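PDB 2D2R: undecaprenyl Pyrophosphate Synthase, which probably catalyses the magnesium-dependent condensation of isopentenyl diphosphate with allylic pyrophosphates to make undecaprenyl pyrophosphate, working as a homodimer. Local coordinates for residues Glu112-Ser115 with Lys116-Asp120; Arg151-Lys154 with Ser155-Ser159; Glu168-Glu171 with Asn172-Ser175. All blocks are in the same frame, centred on the assembly; numbering follows the deposited sequence.

Contact 1 of 3, residues Glu112-Ser115 with Lys116-Asp120; sequences EGFS and KELRD
Ser-115 binds the first turn of helix 116-129 with both its oxygens, O and OG. Ser-115 O accepts a nearly straight bond from Arg-119 N at 2.9 Å, with an N-H...O angle of 173°. Ser-115 OG takes the N-H of Leu-118 N at 3.0 Å, at 164°. Leu-118 N also makes a weak second bond to Ser-115 O. The hydroxyl reaches forward to the first turn; chi1 of 82° sets OG between the backbone N and the carbonyl carbon. Ser-115 is thus the N-cap of this helix, which follows the loop after strand 104-108. The Arg-119 side chain runs back along that loop. Arg-119 NH1 lies 2.8 Å from Glu-112 O, but the bond is bent and weak. Phe-114 O sits over one face of the guanidinium, close to NH2 but at a poor angle for a hydrogen bond. On the buried side, Leu-118 CD2 lies over one face of the Phe-114 ring in a CH-pi contact, 3.7 Å from the ring centroid. Met-84 of helix 80-100 touches Phe-114, Ser-115 and Leu-118. The carboxylate of Glu-117 leads away from the loop to a salt bridge with Lys-88 of helix 80-100.

Contact 2 of 3, residues Arg151-Lys154 with Ser155-Ser159; sequences RAFK and SLLES
Lys-154 and Glu-158 lie side by side one helical turn apart and point the same way. They meet through the lysine stem, not through its ammonium group. Glu-158 OE2 is 3.2 Å from Lys-154 CG, while Lys-154 NZ is 6.0 Å from OE2. The charges are opposite but do not touch, so any attraction is probably modest. The Lys-154 chain starts with CG anti to its own N (chi1 -178°) and bends at chi3, which carries NZ away from the carboxylate. Glu-158 has chi1 near -70°, and its CB and CG pass close to Lys-154 O. That same oxygen accepts the backbone N-H of Glu-158 at 2.9 Å.

Phe-153 meets Leu-157, one turn further on. Leu-157 CD2 approaches the outer end of the ring obliquely, 3.7 Å from Phe-153 CE2. Leu-157 N also bonds to Phe-153 O at 2.9 Å. Across the dimer interface, the Phe-153 ring meets Phe-153 of the second subunit edge-to-face, and Leu-157 packs on its own counterpart.

Ser-155 lies on another side of the helix. Its CB comes 3.1 Å from Ala-152 O, and its N bonds to Arg-151 O. The hydroxyl is taken up by Arg-177, whose guanidinium also reaches Ser-159 O. Arg-151 forms a salt bridge with Asp-179.

The bonds from the N-H of residue i+4 to the O of residue i, accepted by Arg-151, Ala-152, Phe-153 and Lys-154, are those of a regular alpha helix. Here they form the last turns of helix 145-158, an amphipathic helix at the homodimer interface of this cis-prenyltransferase.

Contact 3 of 3, residues Glu168-Glu171 with Asn172-Ser175; sequences ESLE and NEIS
Glu-171 O receives two backbone N-H groups from the turn that follows it. Ser-175 N bonds to Glu-171 O at 2.9 Å and nearly straight, with an N-H...O angle of 171°. Ile-174 N adds a weak bond to Glu-171 O at 3.1 Å. Ile-174 N makes its better bond to Leu-170 O, at 2.8 Å, and thus shares its hydrogen between two carbonyls. This is the start of the short helix 171-175, with Leu-170 at the N-cap position. The cap residue has no polar side chain, and its backbone carbonyl opens the helical bonding.

Two side chains also lie against Leu-170 O. Glu-173 CB is 3.3 Å from Leu-170 O, and Ile-174 CG1 is 3.4 Å from the same atom. With chi1 at -69°, Ile-174 CG1 points anti to the carbonyl carbon and comes near that oxygen.

Leu-170 and Ile-174 are the buried residues of this turn. Ile-174 also packs on Leu-149 of helix 145-158, on Trp-204 and on Phe-153 of the second subunit. Leu-170 meets Lys-154 of the second subunit, and its N bonds to Ser-150 OG of that subunit. The loop is thereby tied into the dimer. Within the turn, the apolar contact between Leu-170 and Ile-174 is loose, with Leu-170 CB 4.5 Å from Ile-174 CG1.

Overall arrangement
The three contacts follow one another along the chain; none nests within or crosses another. Contact 1 comes first and closes the turn from the loop after strand 104-108, an outermost strand of this chain's parallel sheet, into helix 116-129. The chain then passes through strand 136-140 to helix 145-158, where contact 2 closes no loop. Contact 3 ends the following loop at the start of helix 171-175. Centres of contacts 1 and 2 are about 21 Å apart, and those of contacts 2 and 3 about 12 Å. The latter two touch where Leu-156 packs on Glu-173 and Ile-174. Both reach the second subunit, whereas contact 1 does not.

Contact 1 of 3, residues Glu112-Ser115 with Lys116-Asp120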
loop_
_atom_site.group_PDB
_atom_site.type_symbol
_atom_site.label_atom_id
_atom_site.label_comp_id
_atom_site.label_asym_id
_atom_site.label_seq_id
_atom_site.Cartn_x
_atom_site.Cartn_y
_atom_site.Cartn_z
ATOM N N GLU A 112 13.011 18.755 5.708
ATOM C CA GLU A 112 14.378 19.213 5.517
ATOM C C GLU A 112 14.498 19.927 4.173
ATOM O O GLU A 112 15.355 20.776 3.971
ATOM C CB GLU A 112 15.321 18.009 5.556
ATOM C CG GLU A 112 16.806 18.362 5.546
ATOM C CD GLU A 112 17.703 17.152 5.765
ATOM O OE1 GLU A 112 18.003 16.431 4.779
ATOM O OE2 GLU A 112 18.096 16.922 6.936
ATOM N N GLY A 113 13.632 19.570 3.245
ATOM C CA GLY A 113 13.685 20.220 1.958
ATOM C C GLY A 113 12.856 21.493 1.916
ATOM O O GLY A 113 12.455 21.922 0.832
ATOM N N PHE A 114 12.586 22.092 3.081
ATOM C CA PHE A 114 11.805 23.333 3.141
ATOM C C PHE A 114 12.611 24.583 3.439
ATOM O O PHE A 114 13.727 24.514 3.969
ATOM C CB PHE A 114 10.694 23.235 4.185
ATOM C CG PHE A 114 9.566 22.341 3.774
ATOM C CD1 PHE A 114 9.267 22.159 2.431
ATOM C CD2 PHE A 114 8.793 21.692 4.722
ATOM C CE1 PHE A 114 8.215 21.336 2.045
ATOM C CE2 PHE A 114 7.738 20.867 4.337
ATOM C CZ PHE A 114 7.450 20.688 3.008
ATOM N N SER A 115 12.033 25.734 3.096
ATOM C CA SER A 115 12.663 27.018 3.392
ATOM C C SER A 115 12.532 27.141 4.911
ATOM O O SER A 115 11.497 26.747 5.485
ATOM C CB SER A 115 11.879 28.160 2.771
ATOM O OG SER A 115 10.785 28.502 3.607
ATOM N N LYS A 116 13.566 27.681 5.557
ATOM C CA LYS A 116 13.569 27.856 7.015
ATOM C C LYS A 116 12.280 28.518 7.472
ATOM O O LYS A 116 11.756 28.212 8.546
ATOM C CB LYS A 116 14.765 28.725 7.461
ATOM C CG LYS A 116 16.101 28.047 7.290
ATOM C CD LYS A 116 16.058 26.631 7.919
ATOM C CE LYS A 116 17.357 25.838 7.697
ATOM N NZ LYS A 116 17.658 25.585 6.256
ATOM N N GLU A 117 11.759 29.421 6.647
ATOM C CA GLU A 117 10.556 30.127 7.024
ATOM C C GLU A 117 9.363 29.165 7.100
ATOM O O GLU A 117 8.580 29.206 8.055
ATOM C CB GLU A 117 10.304 31.262 6.029
ATOM C CG GLU A 117 8.986 32.012 6.202
ATOM C CD GLU A 117 8.828 32.705 7.556
ATOM O OE1 GLU A 117 9.739 33.466 7.956
ATOM O OE2 GLU A 117 7.775 32.502 8.221
ATOM N N LEU A 118 9.228 28.292 6.105
ATOM C CA LEU A 118 8.109 27.352 6.103
ATOM C C LEU A 118 8.285 26.339 7.220
ATOM O O LEU A 118 7.359 26.091 7.990
ATOM C CB LEU A 118 8.027 26.628 4.773
ATOM C CG LEU A 118 6.959 25.526 4.727
ATOM C CD1 LEU A 118 5.577 26.098 5.086
ATOM C CD2 LEU A 118 6.957 24.916 3.331
ATOM N N ARG A 119 9.488 25.780 7.320
ATOM C CA ARG A 119 9.794 24.788 8.357
ATOM C C ARG A 119 9.542 25.426 9.719
ATOM O O ARG A 119 9.102 24.785 10.673
ATOM C CB ARG A 119 11.241 24.336 8.204
ATOM C CG ARG A 119 11.602 23.091 8.958
ATOM C CD ARG A 119 12.832 22.456 8.324
ATOM N NE ARG A 119 13.709 23.476 7.762
ATOM C CZ ARG A 119 14.673 23.235 6.884
ATOM N NH1 ARG A 119 14.905 21.992 6.458
ATOM N NH2 ARG A 119 15.385 24.244 6.412
ATOM N N ASP A 120 9.769 26.727 9.776
ATOM C CA ASP A 120 9.563 27.506 10.993
ATOM C C ASP A 120 8.066 27.620 11.320
ATOM O O ASP A 120 7.641 27.397 12.469
ATOM C CB ASP A 120 10.184 28.908 10.814
ATOM C CG ASP A 120 10.424 29.604 12.129
ATOM O OD1 ASP A 120 9.433 30.030 12.771
ATOM O OD2 ASP A 120 11.600 29.723 12.532
#

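Contact 2 of 3, residues Arg151-Lys154 with Ser155-Ser159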
loop_
_atom_site.group_PDB
_atom_site.type_symbol
_atom_site.label_atom_id
_atom_site.label_comp_id
_atom_site.label_asym_id
_atom_site.label_seq_id
_atom_site.Cartn_x
_atom_site.Cartn_y
_atom_site.Cartn_z
ATOM N N ARG A 151 14.168 7.489 5.678
ATOM C CA ARG A 151 14.583 8.374 6.767
ATOM C C ARG A 151 14.453 7.638 8.094
ATOM O O ARG A 151 15.250 7.864 9.015
ATOM C CB ARG A 151 13.749 9.667 6.757
ATOM C CG ARG A 151 14.114 10.566 5.574
ATOM C CD ARG A 151 13.362 11.948 5.619
ATOM N NE ARG A 151 11.945 11.873 5.227
ATOM C CZ ARG A 151 10.912 11.885 6.074
ATOM N NH1 ARG A 151 11.129 11.969 7.366
ATOM N NH2 ARG A 151 9.644 11.784 5.639
ATOM N N ALA A 152 13.489 6.719 8.187
ATOM C CA ALA A 152 13.324 5.961 9.429
ATOM C C ALA A 152 14.561 5.100 9.602
ATOM O O ALA A 152 15.082 4.952 10.716
ATOM C CB ALA A 152 12.088 5.096 9.349
ATOM N N PHE A 153 15.051 4.556 8.493
ATOM C CA PHE A 153 16.227 3.676 8.542
ATOM C C PHE A 153 17.483 4.434 8.948
ATOM O O PHE A 153 18.334 3.921 9.694
ATOM C CB PHE A 153 16.508 3.018 7.192
ATOM C CG PHE A 153 17.861 2.359 7.132
ATOM C CD1 PHE A 153 18.054 1.053 7.631
ATOM C CD2 PHE A 153 18.959 3.048 6.622
ATOM C CE1 PHE A 153 19.344 0.446 7.618
ATOM C CE2 PHE A 153 20.248 2.464 6.599
ATOM C CZ PHE A 153 20.452 1.153 7.098
ATOM N N LYS A 154 17.604 5.633 8.381
ATOM C CA LYS A 154 18.747 6.519 8.643
ATOM C C LYS A 154 18.696 6.891 10.113
ATOM O O LYS A 154 19.740 7.069 10.766
ATOM C CB LYS A 154 18.643 7.764 7.755
ATOM C CG LYS A 154 19.799 8.765 7.880
ATOM C CD LYS A 154 19.771 9.800 6.704
ATOM C CE LYS A 154 18.431 10.514 6.621
ATOM N NZ LYS A 154 18.073 11.031 5.216
ATOM N N SER A 155 17.479 7.029 10.622
ATOM C CA SER A 155 17.273 7.339 12.024
ATOM C C SER A 155 17.817 6.179 12.883
ATOM O O SER A 155 18.521 6.422 13.876
ATOM C CB SER A 155 15.784 7.557 12.320
ATOM O OG SER A 155 15.524 7.641 13.722
ATOM N N LEU A 156 17.536 4.930 12.488
ATOM C CA LEU A 156 17.986 3.773 13.286
ATOM C C LEU A 156 19.479 3.553 13.199
ATOM O O LEU A 156 20.075 3.091 14.155
ATOM C CB LEU A 156 17.283 2.463 12.866
ATOM C CG LEU A 156 15.803 2.385 13.267
ATOM C CD1 LEU A 156 15.033 1.404 12.336
ATOM C CD2 LEU A 156 15.702 1.975 14.689
ATOM N N LEU A 157 20.064 3.854 12.044
ATOM C CA LEU A 157 21.502 3.680 11.826
ATOM C C LEU A 157 22.267 4.766 12.582
ATOM O O LEU A 157 23.309 4.513 13.180
ATOM C CB LEU A 157 21.851 3.786 10.329
ATOM C CG LEU A 157 23.312 3.804 9.826
ATOM C CD1 LEU A 157 24.217 2.926 10.645
ATOM C CD2 LEU A 157 23.335 3.298 8.427
ATOM N N GLU A 158 21.744 5.976 12.551
ATOM C CA GLU A 158 22.406 7.089 13.216
ATOM C C GLU A 158 22.190 7.102 14.728
ATOM O O GLU A 158 23.069 7.567 15.462
ATOM C CB GLU A 158 21.937 8.401 12.591
ATOM C CG GLU A 158 22.470 8.571 11.191
ATOM C CD GLU A 158 21.962 9.823 10.500
ATOM O OE1 GLU A 158 21.183 10.574 11.108
ATOM O OE2 GLU A 158 22.345 10.046 9.341
ATOM N N SER A 159 21.043 6.606 15.192
ATOM C CA SER A 159 20.760 6.526 16.624
ATOM C C SER A 159 20.044 5.217 16.941
ATOM O O SER A 159 18.866 5.184 17.155
ATOM C CB SER A 159 19.905 7.685 17.063
ATOM O OG SER A 159 20.466 8.880 16.559
#

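Contact 3 of 3, residues Glu168-Glu171 with Asn172-Ser175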
loop_
_atom_site.group_PDB
_atom_site.type_symbol
_atom_site.label_atom_id
_atom_site.label_comp_id
_atom_site.label_asym_id
_atom_site.label_seq_id
_atom_site.Cartn_x
_atom_site.Cartn_y
_atom_site.Cartn_z
ATOM N N GLU A 168 15.783 -8.762 16.953
ATOM C CA GLU A 168 15.848 -9.477 15.710
ATOM C C GLU A 168 14.777 -8.813 14.828
ATOM O O GLU A 168 15.095 -8.223 13.831
ATOM C CB GLU A 168 15.611 -10.967 15.908
ATOM C CG GLU A 168 15.622 -11.735 14.606
ATOM C CD GLU A 168 16.941 -11.587 13.907
ATOM O OE1 GLU A 168 18.010 -11.676 14.586
ATOM O OE2 GLU A 168 16.903 -11.381 12.680
ATOM N N SER A 169 13.518 -8.891 15.210
ATOM C CA SER A 169 12.468 -8.218 14.428
ATOM C C SER A 169 12.545 -6.719 14.770
ATOM O O SER A 169 12.641 -6.361 15.964
ATOM C CB SER A 169 11.094 -8.811 14.814
ATOM O OG SER A 169 10.003 -8.058 14.296
ATOM N N LEU A 170 12.554 -5.850 13.746
ATOM C CA LEU A 170 12.592 -4.390 13.965
ATOM C C LEU A 170 11.310 -3.617 13.669
ATOM O O LEU A 170 11.302 -2.365 13.658
ATOM C CB LEU A 170 13.683 -3.786 13.119
ATOM C CG LEU A 170 15.057 -4.321 13.363
ATOM C CD1 LEU A 170 16.014 -3.738 12.361
ATOM C CD2 LEU A 170 15.454 -3.980 14.814
ATOM N N GLU A 171 10.212 -4.333 13.404
ATOM C CA GLU A 171 8.947 -3.655 13.098
ATOM C C GLU A 171 8.534 -2.582 14.097
ATOM O O GLU A 171 8.219 -1.450 13.743
ATOM C CB GLU A 171 7.756 -4.645 12.929
ATOM C CG GLU A 171 7.938 -5.771 11.927
ATOM C CD GLU A 171 6.667 -6.616 11.714
ATOM O OE1 GLU A 171 6.817 -7.761 11.251
ATOM O OE2 GLU A 171 5.522 -6.140 11.995
ATOM N N ASN A 172 8.486 -2.926 15.366
ATOM C CA ASN A 172 8.096 -1.933 16.313
ATOM C C ASN A 172 9.100 -0.784 16.239
ATOM O O ASN A 172 8.716 0.400 16.379
ATOM C CB ASN A 172 8.073 -2.569 17.775
ATOM C CG ASN A 172 7.703 -1.527 18.887
ATOM O OD1 ASN A 172 6.507 -1.328 19.269
ATOM N ND2 ASN A 172 8.723 -0.857 19.455
ATOM N N GLU A 173 10.382 -1.091 16.043
ATOM C CA GLU A 173 11.366 -0.011 16.013
ATOM C C GLU A 173 11.179 0.908 14.802
ATOM O O GLU A 173 11.404 2.108 14.878
ATOM C CB GLU A 173 12.804 -0.526 16.017
ATOM C CG GLU A 173 13.203 -1.368 17.278
ATOM C CD GLU A 173 13.111 -0.595 18.593
ATOM O OE1 GLU A 173 13.396 0.642 18.584
ATOM O OE2 GLU A 173 12.773 -1.231 19.629
ATOM N N ILE A 174 10.740 0.339 13.697
ATOM C CA ILE A 174 10.558 1.165 12.507
ATOM C C ILE A 174 9.337 1.995 12.726
ATOM O O ILE A 174 9.351 3.208 12.526
ATOM C CB ILE A 174 10.395 0.286 11.271
ATOM C CG1 ILE A 174 11.717 -0.404 10.966
ATOM C CG2 ILE A 174 9.903 1.113 10.068
ATOM C CD1 ILE A 174 11.634 -1.538 9.843
ATOM N N SER A 175 8.281 1.367 13.223
ATOM C CA SER A 175 7.028 2.059 13.437
ATOM C C SER A 175 7.214 3.318 14.273
ATOM O O SER A 175 6.648 4.369 14.034
ATOM C CB SER A 175 6.107 1.093 14.139
ATOM O OG SER A 175 4.905 1.702 14.465
#